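Purine phosphoribosyltransferase (Pyrococcus horikoshii, PDB 1VDM) probably transfers phosphoribosyl groups to or from purine bases. Local coordinates at residues T7-A19 with L38-D50. Residues are numbered along the deposited sequence; the frame is centred on the assembly and turned at random.
Sequences TWWQVDRAIFALA and LIPAVRLSHILGD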
loop_
_atom_site.group_PDB
_atom_site.type_symbol
_atom_site.label_atom_id
_atom_site.label_comp_id
_atom_site.label_asym_id
_atom_site.label_seq_id
_atom_site.Cartn_x
_atom_site.Cartn_y
_atom_site.Cartn_z
ATOM N N THR G 7 -32.817 -4.592 0.627
ATOM C CA THR G 7 -31.373 -4.469 0.345
ATOM C C THR G 7 -30.628 -3.981 1.588
ATOM O O THR G 7 -31.246 -3.508 2.544
ATOM C CB THR G 7 -31.076 -3.440 -0.749
ATOM O OG1 THR G 7 -31.347 -2.129 -0.247
ATOM C CG2 THR G 7 -31.901 -3.703 -1.970
ATOM N N TRP G 8 -29.302 -4.096 1.580
ATOM C CA TRP G 8 -28.511 -3.623 2.724
ATOM C C TRP G 8 -28.594 -2.097 2.825
ATOM O O TRP G 8 -28.599 -1.557 3.924
ATOM C CB TRP G 8 -27.038 -4.052 2.612
ATOM C CG TRP G 8 -26.740 -5.409 3.165
ATOM C CD1 TRP G 8 -26.371 -6.517 2.455
ATOM C CD2 TRP G 8 -26.787 -5.812 4.539
ATOM N NE1 TRP G 8 -26.189 -7.583 3.299
ATOM C CE2 TRP G 8 -26.437 -7.182 4.583
ATOM C CE3 TRP G 8 -27.092 -5.153 5.735
ATOM C CZ2 TRP G 8 -26.385 -7.907 5.777
ATOM C CZ3 TRP G 8 -27.043 -5.874 6.926
ATOM C CH2 TRP G 8 -26.691 -7.241 6.935
ATOM N N TRP G 9 -28.667 -1.412 1.684
ATOM C CA TRP G 9 -28.759 0.043 1.705
ATOM C C TRP G 9 -30.109 0.432 2.320
ATOM O O TRP G 9 -30.198 1.441 3.040
ATOM C CB TRP G 9 -28.619 0.641 0.297
ATOM C CG TRP G 9 -28.524 2.168 0.236
ATOM C CD1 TRP G 9 -28.985 2.966 -0.771
ATOM C CD2 TRP G 9 -27.931 3.061 1.208
ATOM N NE1 TRP G 9 -28.729 4.290 -0.491
ATOM C CE2 TRP G 9 -28.087 4.377 0.716
ATOM C CE3 TRP G 9 -27.291 2.873 2.444
ATOM C CZ2 TRP G 9 -27.629 5.504 1.413
ATOM C CZ3 TRP G 9 -26.841 3.987 3.137
ATOM C CH2 TRP G 9 -27.013 5.292 2.617
ATOM N N GLN G 10 -31.146 -0.368 2.050
ATOM C CA GLN G 10 -32.456 -0.108 2.626
ATOM C C GLN G 10 -32.365 -0.285 4.130
ATOM O O GLN G 10 -32.962 0.478 4.886
ATOM C CB GLN G 10 -33.525 -1.059 2.064
ATOM C CG GLN G 10 -34.053 -0.671 0.685
ATOM C CD GLN G 10 -35.091 -1.645 0.161
ATOM O OE1 GLN G 10 -34.818 -2.840 0.022
ATOM N NE2 GLN G 10 -36.291 -1.138 -0.138
ATOM N N VAL G 11 -31.613 -1.283 4.578
ATOM C CA VAL G 11 -31.484 -1.503 6.011
ATOM C C VAL G 11 -30.619 -0.422 6.679
ATOM O O VAL G 11 -30.901 -0.000 7.803
ATOM C CB VAL G 11 -30.912 -2.916 6.317
ATOM C CG1 VAL G 11 -30.621 -3.060 7.803
ATOM C CG2 VAL G 11 -31.922 -3.974 5.894
ATOM N N ASP G 12 -29.574 0.035 5.991
ATOM C CA ASP G 12 -28.716 1.076 6.552
ATOM C C ASP G 12 -29.496 2.388 6.695
ATOM O O ASP G 12 -29.492 3.007 7.758
ATOM C CB ASP G 12 -27.466 1.296 5.686
ATOM C CG ASP G 12 -26.244 0.548 6.213
ATOM O OD1 ASP G 12 -26.141 0.342 7.441
ATOM O OD2 ASP G 12 -25.375 0.182 5.397
ATOM N N ARG G 13 -30.169 2.807 5.631
ATOM C CA ARG G 13 -30.954 4.031 5.689
ATOM C C ARG G 13 -32.055 3.962 6.754
ATOM O O ARG G 13 -32.352 4.959 7.426
ATOM C CB ARG G 13 -31.576 4.331 4.333
ATOM C CG ARG G 13 -30.597 4.855 3.328
ATOM C CD ARG G 13 -31.315 5.203 2.052
ATOM N NE ARG G 13 -31.554 4.040 1.207
ATOM C CZ ARG G 13 -32.185 4.092 0.042
ATOM N NH1 ARG G 13 -32.656 5.245 -0.413
ATOM N NH2 ARG G 13 -32.303 3.000 -0.691
ATOM N N ALA G 14 -32.652 2.785 6.907
ATOM C CA ALA G 14 -33.707 2.593 7.889
ATOM C C ALA G 14 -33.131 2.716 9.287
ATOM O O ALA G 14 -33.750 3.307 10.172
ATOM C CB ALA G 14 -34.349 1.222 7.713
ATOM N N ILE G 15 -31.949 2.142 9.487
ATOM C CA ILE G 15 -31.297 2.195 10.788
ATOM C C ILE G 15 -30.880 3.621 11.128
ATOM O O ILE G 15 -30.979 4.035 12.278
ATOM C CB ILE G 15 -30.053 1.289 10.827
ATOM C CG1 ILE G 15 -30.479 -0.174 10.806
ATOM C CG2 ILE G 15 -29.227 1.577 12.079
ATOM C CD1 ILE G 15 -29.309 -1.128 10.812
ATOM N N PHE G 16 -30.415 4.369 10.130
ATOM C CA PHE G 16 -29.999 5.751 10.357
ATOM C C PHE G 16 -31.187 6.613 10.757
ATOM O O PHE G 16 -31.067 7.483 11.630
ATOM C CB PHE G 16 -29.301 6.341 9.113
ATOM C CG PHE G 16 -27.812 6.067 9.064
ATOM C CD1 PHE G 16 -26.968 6.541 10.074
ATOM C CD2 PHE G 16 -27.254 5.303 8.032
ATOM C CE1 PHE G 16 -25.584 6.252 10.061
ATOM C CE2 PHE G 16 -25.876 5.011 8.011
ATOM C CZ PHE G 16 -25.043 5.489 9.031
ATOM N N ALA G 17 -32.332 6.360 10.128
ATOM C CA ALA G 17 -33.558 7.099 10.422
ATOM C C ALA G 17 -34.004 6.819 11.857
ATOM O O ALA G 17 -34.379 7.726 12.596
ATOM C CB ALA G 17 -34.653 6.700 9.439
ATOM N N LEU G 18 -33.959 5.556 12.248
ATOM C CA LEU G 18 -34.351 5.174 13.589
ATOM C C LEU G 18 -33.435 5.849 14.597
ATOM O O LEU G 18 -33.893 6.364 15.612
ATOM C CB LEU G 18 -34.281 3.647 13.744
ATOM C CG LEU G 18 -35.279 2.881 12.869
ATOM C CD1 LEU G 18 -34.905 1.401 12.790
ATOM C CD2 LEU G 18 -36.682 3.055 13.440
ATOM N N ALA G 19 -32.137 5.842 14.313
ATOM C CA ALA G 19 -31.146 6.456 15.194
ATOM C C ALA G 19 -31.505 7.895 15.534
ATOM O O ALA G 19 -31.555 8.258 16.703
ATOM C CB ALA G 19 -29.771 6.412 14.551
ATOM N N LEU G 38 -30.254 -8.697 15.908
ATOM C CA LEU G 38 -28.893 -8.285 16.218
ATOM C C LEU G 38 -28.236 -7.414 15.139
ATOM O O LEU G 38 -27.259 -6.723 15.420
ATOM C CB LEU G 38 -28.015 -9.512 16.516
ATOM C CG LEU G 38 -28.385 -10.329 17.765
ATOM C CD1 LEU G 38 -27.411 -11.487 17.947
ATOM C CD2 LEU G 38 -28.376 -9.434 18.996
ATOM N N ILE G 39 -28.750 -7.435 13.912
ATOM C CA ILE G 39 -28.134 -6.595 12.908
ATOM C C ILE G 39 -28.404 -5.134 13.221
ATOM O O ILE G 39 -27.499 -4.340 13.440
ATOM C CB ILE G 39 -28.733 -6.957 11.549
ATOM C CG1 ILE G 39 -27.923 -8.080 10.898
ATOM C CG2 ILE G 39 -28.681 -5.735 10.613
ATOM C CD1 ILE G 39 -28.180 -9.438 11.554
ATOM N N PRO G 40 -29.687 -4.725 13.290
ATOM C CA PRO G 40 -29.977 -3.324 13.618
ATOM C C PRO G 40 -29.436 -2.962 15.009
ATOM O O PRO G 40 -28.987 -1.838 15.236
ATOM C CB PRO G 40 -31.507 -3.257 13.575
ATOM C CG PRO G 40 -31.898 -4.415 12.704
ATOM C CD PRO G 40 -30.937 -5.488 13.137
ATOM N N ALA G 41 -29.483 -3.929 15.926
ATOM C CA ALA G 41 -29.019 -3.737 17.296
ATOM C C ALA G 41 -27.554 -3.316 17.370
ATOM O O ALA G 41 -27.230 -2.299 17.978
ATOM C CB ALA G 41 -29.232 -5.009 18.100
ATOM N N VAL G 42 -26.675 -4.108 16.762
ATOM C CA VAL G 42 -25.248 -3.808 16.756
ATOM C C VAL G 42 -25.007 -2.426 16.153
ATOM O O VAL G 42 -24.306 -1.610 16.739
ATOM C CB VAL G 42 -24.443 -4.879 15.956
ATOM C CG1 VAL G 42 -23.057 -4.362 15.612
ATOM C CG2 VAL G 42 -24.313 -6.138 16.789
ATOM N N ARG G 43 -25.594 -2.173 14.988
ATOM C CA ARG G 43 -25.442 -0.888 14.329
ATOM C C ARG G 43 -25.915 0.267 15.219
ATOM O O ARG G 43 -25.226 1.287 15.329
ATOM C CB ARG G 43 -26.197 -0.883 12.999
ATOM C CG ARG G 43 -25.448 -1.571 11.865
ATOM C CD ARG G 43 -25.241 -0.603 10.706
ATOM N NE ARG G 43 -24.636 0.638 11.189
ATOM C CZ ARG G 43 -24.647 1.786 10.527
ATOM N NH1 ARG G 43 -25.230 1.861 9.342
ATOM N NH2 ARG G 43 -24.090 2.864 11.063
ATOM N N LEU G 44 -27.070 0.110 15.864
ATOM C CA LEU G 44 -27.582 1.158 16.744
ATOM C C LEU G 44 -26.686 1.341 17.975
ATOM O O LEU G 44 -26.569 2.445 18.513
ATOM C CB LEU G 44 -29.020 0.845 17.182
ATOM C CG LEU G 44 -30.128 1.043 16.141
ATOM C CD1 LEU G 44 -31.453 0.528 16.705
ATOM C CD2 LEU G 44 -30.245 2.513 15.760
ATOM N N SER G 45 -26.059 0.258 18.423
ATOM C CA SER G 45 -25.165 0.339 19.575
ATOM C C SER G 45 -24.001 1.280 19.249
ATOM O O SER G 45 -23.581 2.072 20.088
ATOM C CB SER G 45 -24.615 -1.040 19.928
ATOM O OG SER G 45 -23.751 -0.953 21.045
ATOM N N HIS G 46 -23.494 1.180 18.022
ATOM C CA HIS G 46 -22.393 2.012 17.548
ATOM C C HIS G 46 -22.854 3.450 17.287
ATOM O O HIS G 46 -22.289 4.392 17.833
ATOM C CB HIS G 46 -21.807 1.425 16.254
ATOM C CG HIS G 46 -20.976 0.196 16.462
ATOM N ND1 HIS G 46 -19.683 0.242 16.936
ATOM C CD2 HIS G 46 -21.253 -1.115 16.258
ATOM C CE1 HIS G 46 -19.198 -0.985 17.014
ATOM N NE2 HIS G 46 -20.130 -1.827 16.608
ATOM N N ILE G 47 -23.890 3.605 16.461
ATOM C CA ILE G 47 -24.433 4.914 16.101
ATOM C C ILE G 47 -24.882 5.788 17.272
ATOM O O ILE G 47 -24.893 7.012 17.162
ATOM C CB ILE G 47 -25.634 4.778 15.143
ATOM C CG1 ILE G 47 -25.250 3.940 13.927
ATOM C CG2 ILE G 47 -26.082 6.154 14.677
ATOM C CD1 ILE G 47 -26.365 3.798 12.911
ATOM N N LEU G 48 -25.254 5.176 18.387
ATOM C CA LEU G 48 -25.715 5.946 19.534
ATOM C C LEU G 48 -24.681 6.133 20.648
ATOM O O LEU G 48 -25.047 6.292 21.816
ATOM C CB LEU G 48 -26.978 5.305 20.112
ATOM C CG LEU G 48 -28.212 5.285 19.205
ATOM C CD1 LEU G 48 -29.323 4.523 19.902
ATOM C CD2 LEU G 48 -28.659 6.703 18.886
ATOM N N GLY G 49 -23.397 6.111 20.296
ATOM C CA GLY G 49 -22.362 6.299 21.297
ATOM C C GLY G 49 -21.973 5.054 22.077
ATOM O O GLY G 49 -21.880 5.084 23.305
ATOM N N ASP G 50 -21.729 3.964 21.359
ATOM C CA ASP G 50 -21.345 2.696 21.971
ATOM C C ASP G 50 -22.042 2.389 23.289
ATOM O O ASP G 50 -21.385 2.051 24.274
ATOM C CB ASP G 50 -19.827 2.634 22.181
ATOM C CG ASP G 50 -19.065 2.354 20.893
ATOM O OD1 ASP G 50 -17.821 2.216 20.955
ATOM O OD2 ASP G 50 -19.703 2.269 19.818
#
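Ile15, on helix 8-23, sits as a knob among Pro40, Arg43, Leu44 and Ile47 of helix 38-47, and this knobs-into-holes seat joins two helices of the type I phosphoribosyltransferase fold; the axes of 8-19 and 38-47 cross at -50°. Ile15 CD1 lies 3.6 Å from Pro40 CA, while CG2, anti to the backbone N, reaches Ile47 CD1 and Leu44 CD2. One turn on, Ala19 CB rests 3.7 Å from Ile47 CG2.

Arg43 can be followed outward. Arg43 CB packs on Ile15 CD1 at 3.8 Å, and CG stays beside the same methyl. The chain then bends at chi2 and chi3, bringing Arg43 CD to 3.5 Å from Asp12 OD1. NE and CZ skirt that oxygen, CZ also nearing Phe16 CZ. Arg43 NH1 forms a salt bridge with Asp12 OD1 at 2.6 Å, from above the carboxylate plane, and borders Phe16 CE2; Asp12 OD2 accepts from Trp8 NE1 of a second subunit and Trp9 NE1 of a fourth. A leucine in place of Arg43 would probably leave Asp12 OD1 without its charged partner across the helix pair. At the tip, Arg43 NH2 lies 3.5 Å from Phe16 CZ, with the guanidinium and ring planes 80° apart.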